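Local structure of potential RNA-dependent RNA polymerase (Human picobirnavirus, 5I62) at residues 127-132 against 214-219; 171-176 against 207-212. The protein catalyses the RNA-templated joining of ribonucleoside triphosphates into RNA, and probably serves both transcription and genome replication of a double-stranded RNA virus. All coordinates share one frame; numbering follows the deposited sequence.

Interaction 1 of 2, residues 127-132 against 214-219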
# COMPACT_ATOMS: atom_id res chain seq x y z
N ARG A 127 -16.35 15.03 -7.56
CA ARG A 127 -17.40 14.21 -8.14
C ARG A 127 -18.57 14.12 -7.16
O ARG A 127 -18.42 14.35 -5.96
CB ARG A 127 -16.86 12.83 -8.45
CG ARG A 127 -15.85 12.85 -9.57
CD ARG A 127 -15.79 11.54 -10.28
NE ARG A 127 -16.80 11.44 -11.33
CZ ARG A 127 -16.92 10.40 -12.14
NH1 ARG A 127 -16.09 9.36 -12.00
NH2 ARG A 127 -17.87 10.39 -13.07
N SER A 128 -19.75 13.81 -7.69
CA SER A 128 -20.91 13.69 -6.81
C SER A 128 -20.82 12.39 -6.01
O SER A 128 -20.13 11.44 -6.39
CB SER A 128 -22.22 13.70 -7.60
OG SER A 128 -22.32 12.50 -8.34
N GLU A 129 -21.54 12.35 -4.89
CA GLU A 129 -21.55 11.14 -4.08
C GLU A 129 -22.03 9.94 -4.89
O GLU A 129 -21.46 8.85 -4.79
CB GLU A 129 -22.39 11.34 -2.81
CG GLU A 129 -21.71 12.32 -1.86
CD GLU A 129 -22.40 12.50 -0.52
OE1 GLU A 129 -23.50 11.94 -0.29
OE2 GLU A 129 -21.82 13.24 0.31
N VAL A 130 -23.05 10.13 -5.73
CA VAL A 130 -23.59 9.01 -6.50
C VAL A 130 -22.56 8.51 -7.50
O VAL A 130 -22.33 7.30 -7.63
CB VAL A 130 -24.89 9.41 -7.22
CG1 VAL A 130 -25.34 8.29 -8.15
CG2 VAL A 130 -25.99 9.71 -6.21
N ASN A 131 -21.94 9.43 -8.25
CA ASN A 131 -20.94 9.02 -9.23
C ASN A 131 -19.75 8.37 -8.55
O ASN A 131 -19.22 7.35 -9.04
CB ASN A 131 -20.53 10.22 -10.08
CG ASN A 131 -21.66 10.72 -10.96
OD1 ASN A 131 -22.53 9.94 -11.37
ND2 ASN A 131 -21.68 12.03 -11.24
N THR A 132 -19.34 8.91 -7.40
CA THR A 132 -18.23 8.33 -6.64
C THR A 132 -18.54 6.91 -6.19
O THR A 132 -17.72 6.00 -6.36
CB THR A 132 -17.91 9.22 -5.44
OG1 THR A 132 -17.60 10.54 -5.88
CG2 THR A 132 -16.75 8.66 -4.65
N GLU A 214 -14.41 11.48 1.07
CA GLU A 214 -13.00 11.61 0.70
C GLU A 214 -12.80 11.38 -0.79
O GLU A 214 -12.14 12.17 -1.48
CB GLU A 214 -12.15 10.63 1.50
CG GLU A 214 -12.05 10.90 2.98
CD GLU A 214 -11.31 9.77 3.67
OE1 GLU A 214 -11.52 8.59 3.29
OE2 GLU A 214 -10.53 10.05 4.59
N LEU A 215 -13.39 10.30 -1.32
CA LEU A 215 -13.13 9.91 -2.70
C LEU A 215 -13.77 10.85 -3.71
O LEU A 215 -13.40 10.80 -4.89
CB LEU A 215 -13.59 8.48 -2.94
CG LEU A 215 -12.76 7.39 -2.26
CD1 LEU A 215 -13.40 6.02 -2.48
CD2 LEU A 215 -11.34 7.37 -2.79
N GLN A 216 -14.72 11.70 -3.29
CA GLN A 216 -15.20 12.73 -4.20
C GLN A 216 -14.05 13.60 -4.71
O GLN A 216 -14.16 14.21 -5.78
CB GLN A 216 -16.24 13.61 -3.51
CG GLN A 216 -17.59 12.94 -3.27
CD GLN A 216 -18.55 13.92 -2.65
OE1 GLN A 216 -18.63 14.03 -1.43
NE2 GLN A 216 -19.26 14.67 -3.49
N VAL A 217 -12.96 13.71 -3.94
CA VAL A 217 -11.77 14.43 -4.37
C VAL A 217 -10.71 13.45 -4.86
O VAL A 217 -10.14 13.62 -5.94
CB VAL A 217 -11.20 15.31 -3.25
CG1 VAL A 217 -9.74 15.69 -3.56
CG2 VAL A 217 -12.03 16.56 -3.09
N TYR A 218 -10.43 12.41 -4.08
CA TYR A 218 -9.26 11.59 -4.39
C TYR A 218 -9.46 10.77 -5.66
O TYR A 218 -8.49 10.50 -6.39
CB TYR A 218 -8.90 10.71 -3.21
CG TYR A 218 -8.41 11.52 -2.04
CD1 TYR A 218 -7.23 12.26 -2.14
CD2 TYR A 218 -9.11 11.56 -0.84
CE1 TYR A 218 -6.77 13.02 -1.08
CE2 TYR A 218 -8.65 12.32 0.23
CZ TYR A 218 -7.47 13.04 0.11
OH TYR A 218 -6.99 13.79 1.16
N GLN A 219 -10.71 10.35 -5.95
CA GLN A 219 -10.97 9.60 -7.18
C GLN A 219 -10.61 10.41 -8.42
O GLN A 219 -9.79 9.95 -9.22
CB GLN A 219 -12.43 9.13 -7.21
CG GLN A 219 -12.68 7.68 -7.20
CD GLN A 219 -14.18 7.41 -7.08
OE1 GLN A 219 -15.01 8.12 -7.65
NE2 GLN A 219 -14.52 6.37 -6.33
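Arg127 and Gln216 grip each other at two points, one from the backbone of the glutamine and one from its side chain. Arg127 N donates to Gln216 O over 2.9 Å. In return, Gln216 NE2 gives a short bond of 2.6 Å to Arg127 O, which lies almost in the plane of the amide; together with Arg213 NH1 on Gln216 OE1, this bond helps set how the amide is turned. With CG beside its own backbone N (chi1 -72°) and the chain extended beyond it, the glutamine reaches along the start of helix 129-135. Its OE1 meets Glu129 CG at 3.5 Å, where the amide and carboxylate planes stand 78° apart.

Thr132 comes in one turn further on. Its CG2 rests on Leu215 CB at 3.6 Å, while its OG1 lies over Gln216 CG at 3.5 Å. Gln219 closes this end, sending NE2 to Thr132 O over 3.2 Å with the donor tilted 26° from the carbonyl plane.

The pairing illustrates how a helix start can be stitched to the flank of a longer helix, here 208-228 of the RNA-dependent RNA polymerase fold. On another face of the long helix, Glu214 bonds Ser324 and Gly325, in a sequence consistent with polymerase motif B.

Second-shell bonds hold the gripping groups. Ser128 is the N-cap of helix 129-135, its OG accepting from Asn131 N at 3.1 Å. Ser128 O takes both Thr132 N and, at 2.7 Å, Thr132 OG1, which steadies the methyl that packs on Leu215. Glu129 OE1 is bonded by Cys160 N.

Interaction 2 of 2, residues 171-176 against 207-212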
# COMPACT_ATOMS: atom_id res chain seq x y z
N MET A 171 -21.65 11.85 11.34
CA MET A 171 -22.02 11.31 10.03
C MET A 171 -23.53 11.38 9.88
O MET A 171 -24.26 10.60 10.51
CB MET A 171 -21.52 9.88 9.86
CG MET A 171 -20.04 9.72 10.18
SD MET A 171 -19.35 8.19 9.55
CE MET A 171 -20.49 6.96 10.25
N ARG A 172 -24.01 12.31 9.06
CA ARG A 172 -25.42 12.34 8.67
C ARG A 172 -25.59 11.50 7.41
O ARG A 172 -24.99 11.80 6.38
CB ARG A 172 -25.91 13.77 8.42
CG ARG A 172 -26.17 14.59 9.66
CD ARG A 172 -27.50 14.21 10.34
NE ARG A 172 -28.68 14.33 9.48
CZ ARG A 172 -29.91 13.98 9.86
NH1 ARG A 172 -30.13 13.49 11.08
NH2 ARG A 172 -30.93 14.12 9.01
N GLN A 173 -26.40 10.45 7.49
CA GLN A 173 -26.56 9.50 6.39
C GLN A 173 -28.04 9.32 6.13
O GLN A 173 -28.74 8.72 6.95
CB GLN A 173 -25.92 8.15 6.71
CG GLN A 173 -24.45 8.23 7.08
CD GLN A 173 -23.85 6.88 7.41
OE1 GLN A 173 -22.67 6.79 7.71
NE2 GLN A 173 -24.68 5.80 7.34
N ASN A 174 -28.52 9.85 4.99
CA ASN A 174 -29.91 9.72 4.56
C ASN A 174 -30.89 9.74 5.72
O ASN A 174 -31.60 8.76 5.95
CB ASN A 174 -30.09 8.44 3.74
CG ASN A 174 -31.41 8.41 2.99
OD1 ASN A 174 -32.06 9.44 2.84
ND2 ASN A 174 -31.81 7.23 2.52
N GLY A 175 -30.92 10.83 6.50
CA GLY A 175 -31.90 10.98 7.57
C GLY A 175 -31.47 10.48 8.94
O GLY A 175 -32.17 10.76 9.92
N ARG A 176 -30.36 9.76 9.04
CA ARG A 176 -29.82 9.30 10.31
C ARG A 176 -28.61 10.14 10.71
O ARG A 176 -27.88 10.62 9.85
CB ARG A 176 -29.38 7.83 10.22
CG ARG A 176 -30.50 6.83 10.00
CD ARG A 176 -30.81 6.66 8.51
NE ARG A 176 -31.30 5.31 8.21
CZ ARG A 176 -31.67 4.91 7.00
NH1 ARG A 176 -31.61 5.76 5.98
NH2 ARG A 176 -32.09 3.66 6.80
N PRO A 207 -15.44 4.33 7.97
CA PRO A 207 -16.86 4.34 7.61
C PRO A 207 -17.04 4.62 6.13
O PRO A 207 -16.37 5.48 5.55
CB PRO A 207 -17.45 5.48 8.46
CG PRO A 207 -16.48 5.68 9.58
CD PRO A 207 -15.12 5.38 8.96
N PHE A 208 -17.97 3.88 5.52
CA PHE A 208 -18.35 4.08 4.13
C PHE A 208 -18.62 5.56 3.83
O PHE A 208 -18.13 6.09 2.83
CB PHE A 208 -19.60 3.22 3.85
CG PHE A 208 -19.94 3.02 2.38
CD1 PHE A 208 -19.03 3.29 1.37
CD2 PHE A 208 -21.22 2.55 2.02
CE1 PHE A 208 -19.37 3.09 0.04
CE2 PHE A 208 -21.56 2.37 0.69
CZ PHE A 208 -20.63 2.64 -0.31
N ALA A 209 -19.39 6.24 4.69
CA ALA A 209 -19.73 7.64 4.45
C ALA A 209 -18.48 8.52 4.36
O ALA A 209 -18.40 9.42 3.51
CB ALA A 209 -20.68 8.16 5.53
N VAL A 210 -17.50 8.30 5.24
CA VAL A 210 -16.27 9.08 5.18
C VAL A 210 -15.52 8.78 3.88
O VAL A 210 -15.08 9.70 3.18
CB VAL A 210 -15.37 8.82 6.41
CG1 VAL A 210 -14.02 9.61 6.28
CG2 VAL A 210 -16.08 9.21 7.69
N ASN A 211 -15.38 7.50 3.54
CA ASN A 211 -14.66 7.13 2.32
C ASN A 211 -15.33 7.71 1.07
O ASN A 211 -14.65 8.18 0.15
CB ASN A 211 -14.55 5.61 2.20
CG ASN A 211 -13.36 5.04 2.96
OD1 ASN A 211 -12.39 5.75 3.26
ND2 ASN A 211 -13.43 3.77 3.27
N ILE A 212 -16.67 7.70 1.01
CA ILE A 212 -17.37 8.36 -0.10
C ILE A 212 -16.99 9.84 -0.18
O ILE A 212 -16.65 10.35 -1.26
CB ILE A 212 -18.90 8.19 0.05
CG1 ILE A 212 -19.30 6.73 -0.05
CG2 ILE A 212 -19.62 9.05 -1.00
CD1 ILE A 212 -20.78 6.47 0.35
O HOH W 1 -20.86 5.04 6.92
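The flat carboxamide of Gln173 presents its oxygen to the methyl of Ala209, with OE1 only 3.3 Å from Ala209 CB. Among the other flat groups, the Phe208 ring has Ile212 CD1 of its own helix 3.6 Å above the ring plane, over its centre; the guanidinium of Arg172 has Arg176 N over one face, offset toward the rim, and that of Arg176 has Asn174 ND2 at its edge. Extension of the glutamine (chi2 179°) carries its amide from the strand to the helix start. There a water spans the remaining distance, donating to Gln173 OE1 at 2.6 Å and accepting from Ala209 N at 2.9 Å. That N-H belongs to the first turn of helix 208-228, two residues after the N-cap Pro207, and the water supplies its acceptor.

Strand 168-173 passes almost perpendicular to this helix, at 92° and with the short axes 9.4 Å apart. It is one arm of a beta-hairpin: a type I' turn from Gln173 to Arg176 leads into strand 176-189, both end residues bonding each other through N and O.

Beside the polar bridge lies an apolar one. Met171 SD sits 3.5 Å from Pro207 CB, the two side chains crossing at about a right angle, and 3.9 Å from Val210 CG2. A bend at the thioether (chi3 -54°) brings CE alongside the proline too. Val162 of the neighbouring strand 160-165 touches Met171, Ala209 and Val210, extending this sheet-on-helix packing.

Both contacts use helix 208-228, interaction 2 at its first turn and interaction 1 further along, with centres about 13 Å apart. They meet at Ile212, whose O and CG2 pack against Thr132 CG2 and Glu129 CG. The touching residues of interaction 2 are all buried, and they join a hairpin strand to the helix by apolar packing and a single water, without a direct hydrogen bond. Interaction 1 is only partly buried and relies on three direct hydrogen bonds, two of them from glutamine amides to backbone carbonyls just before and within the first turn of helix 129-135. Cys160 connects the surroundings, bonding Glu129 of interaction 1 and touching Ala209 of interaction 2.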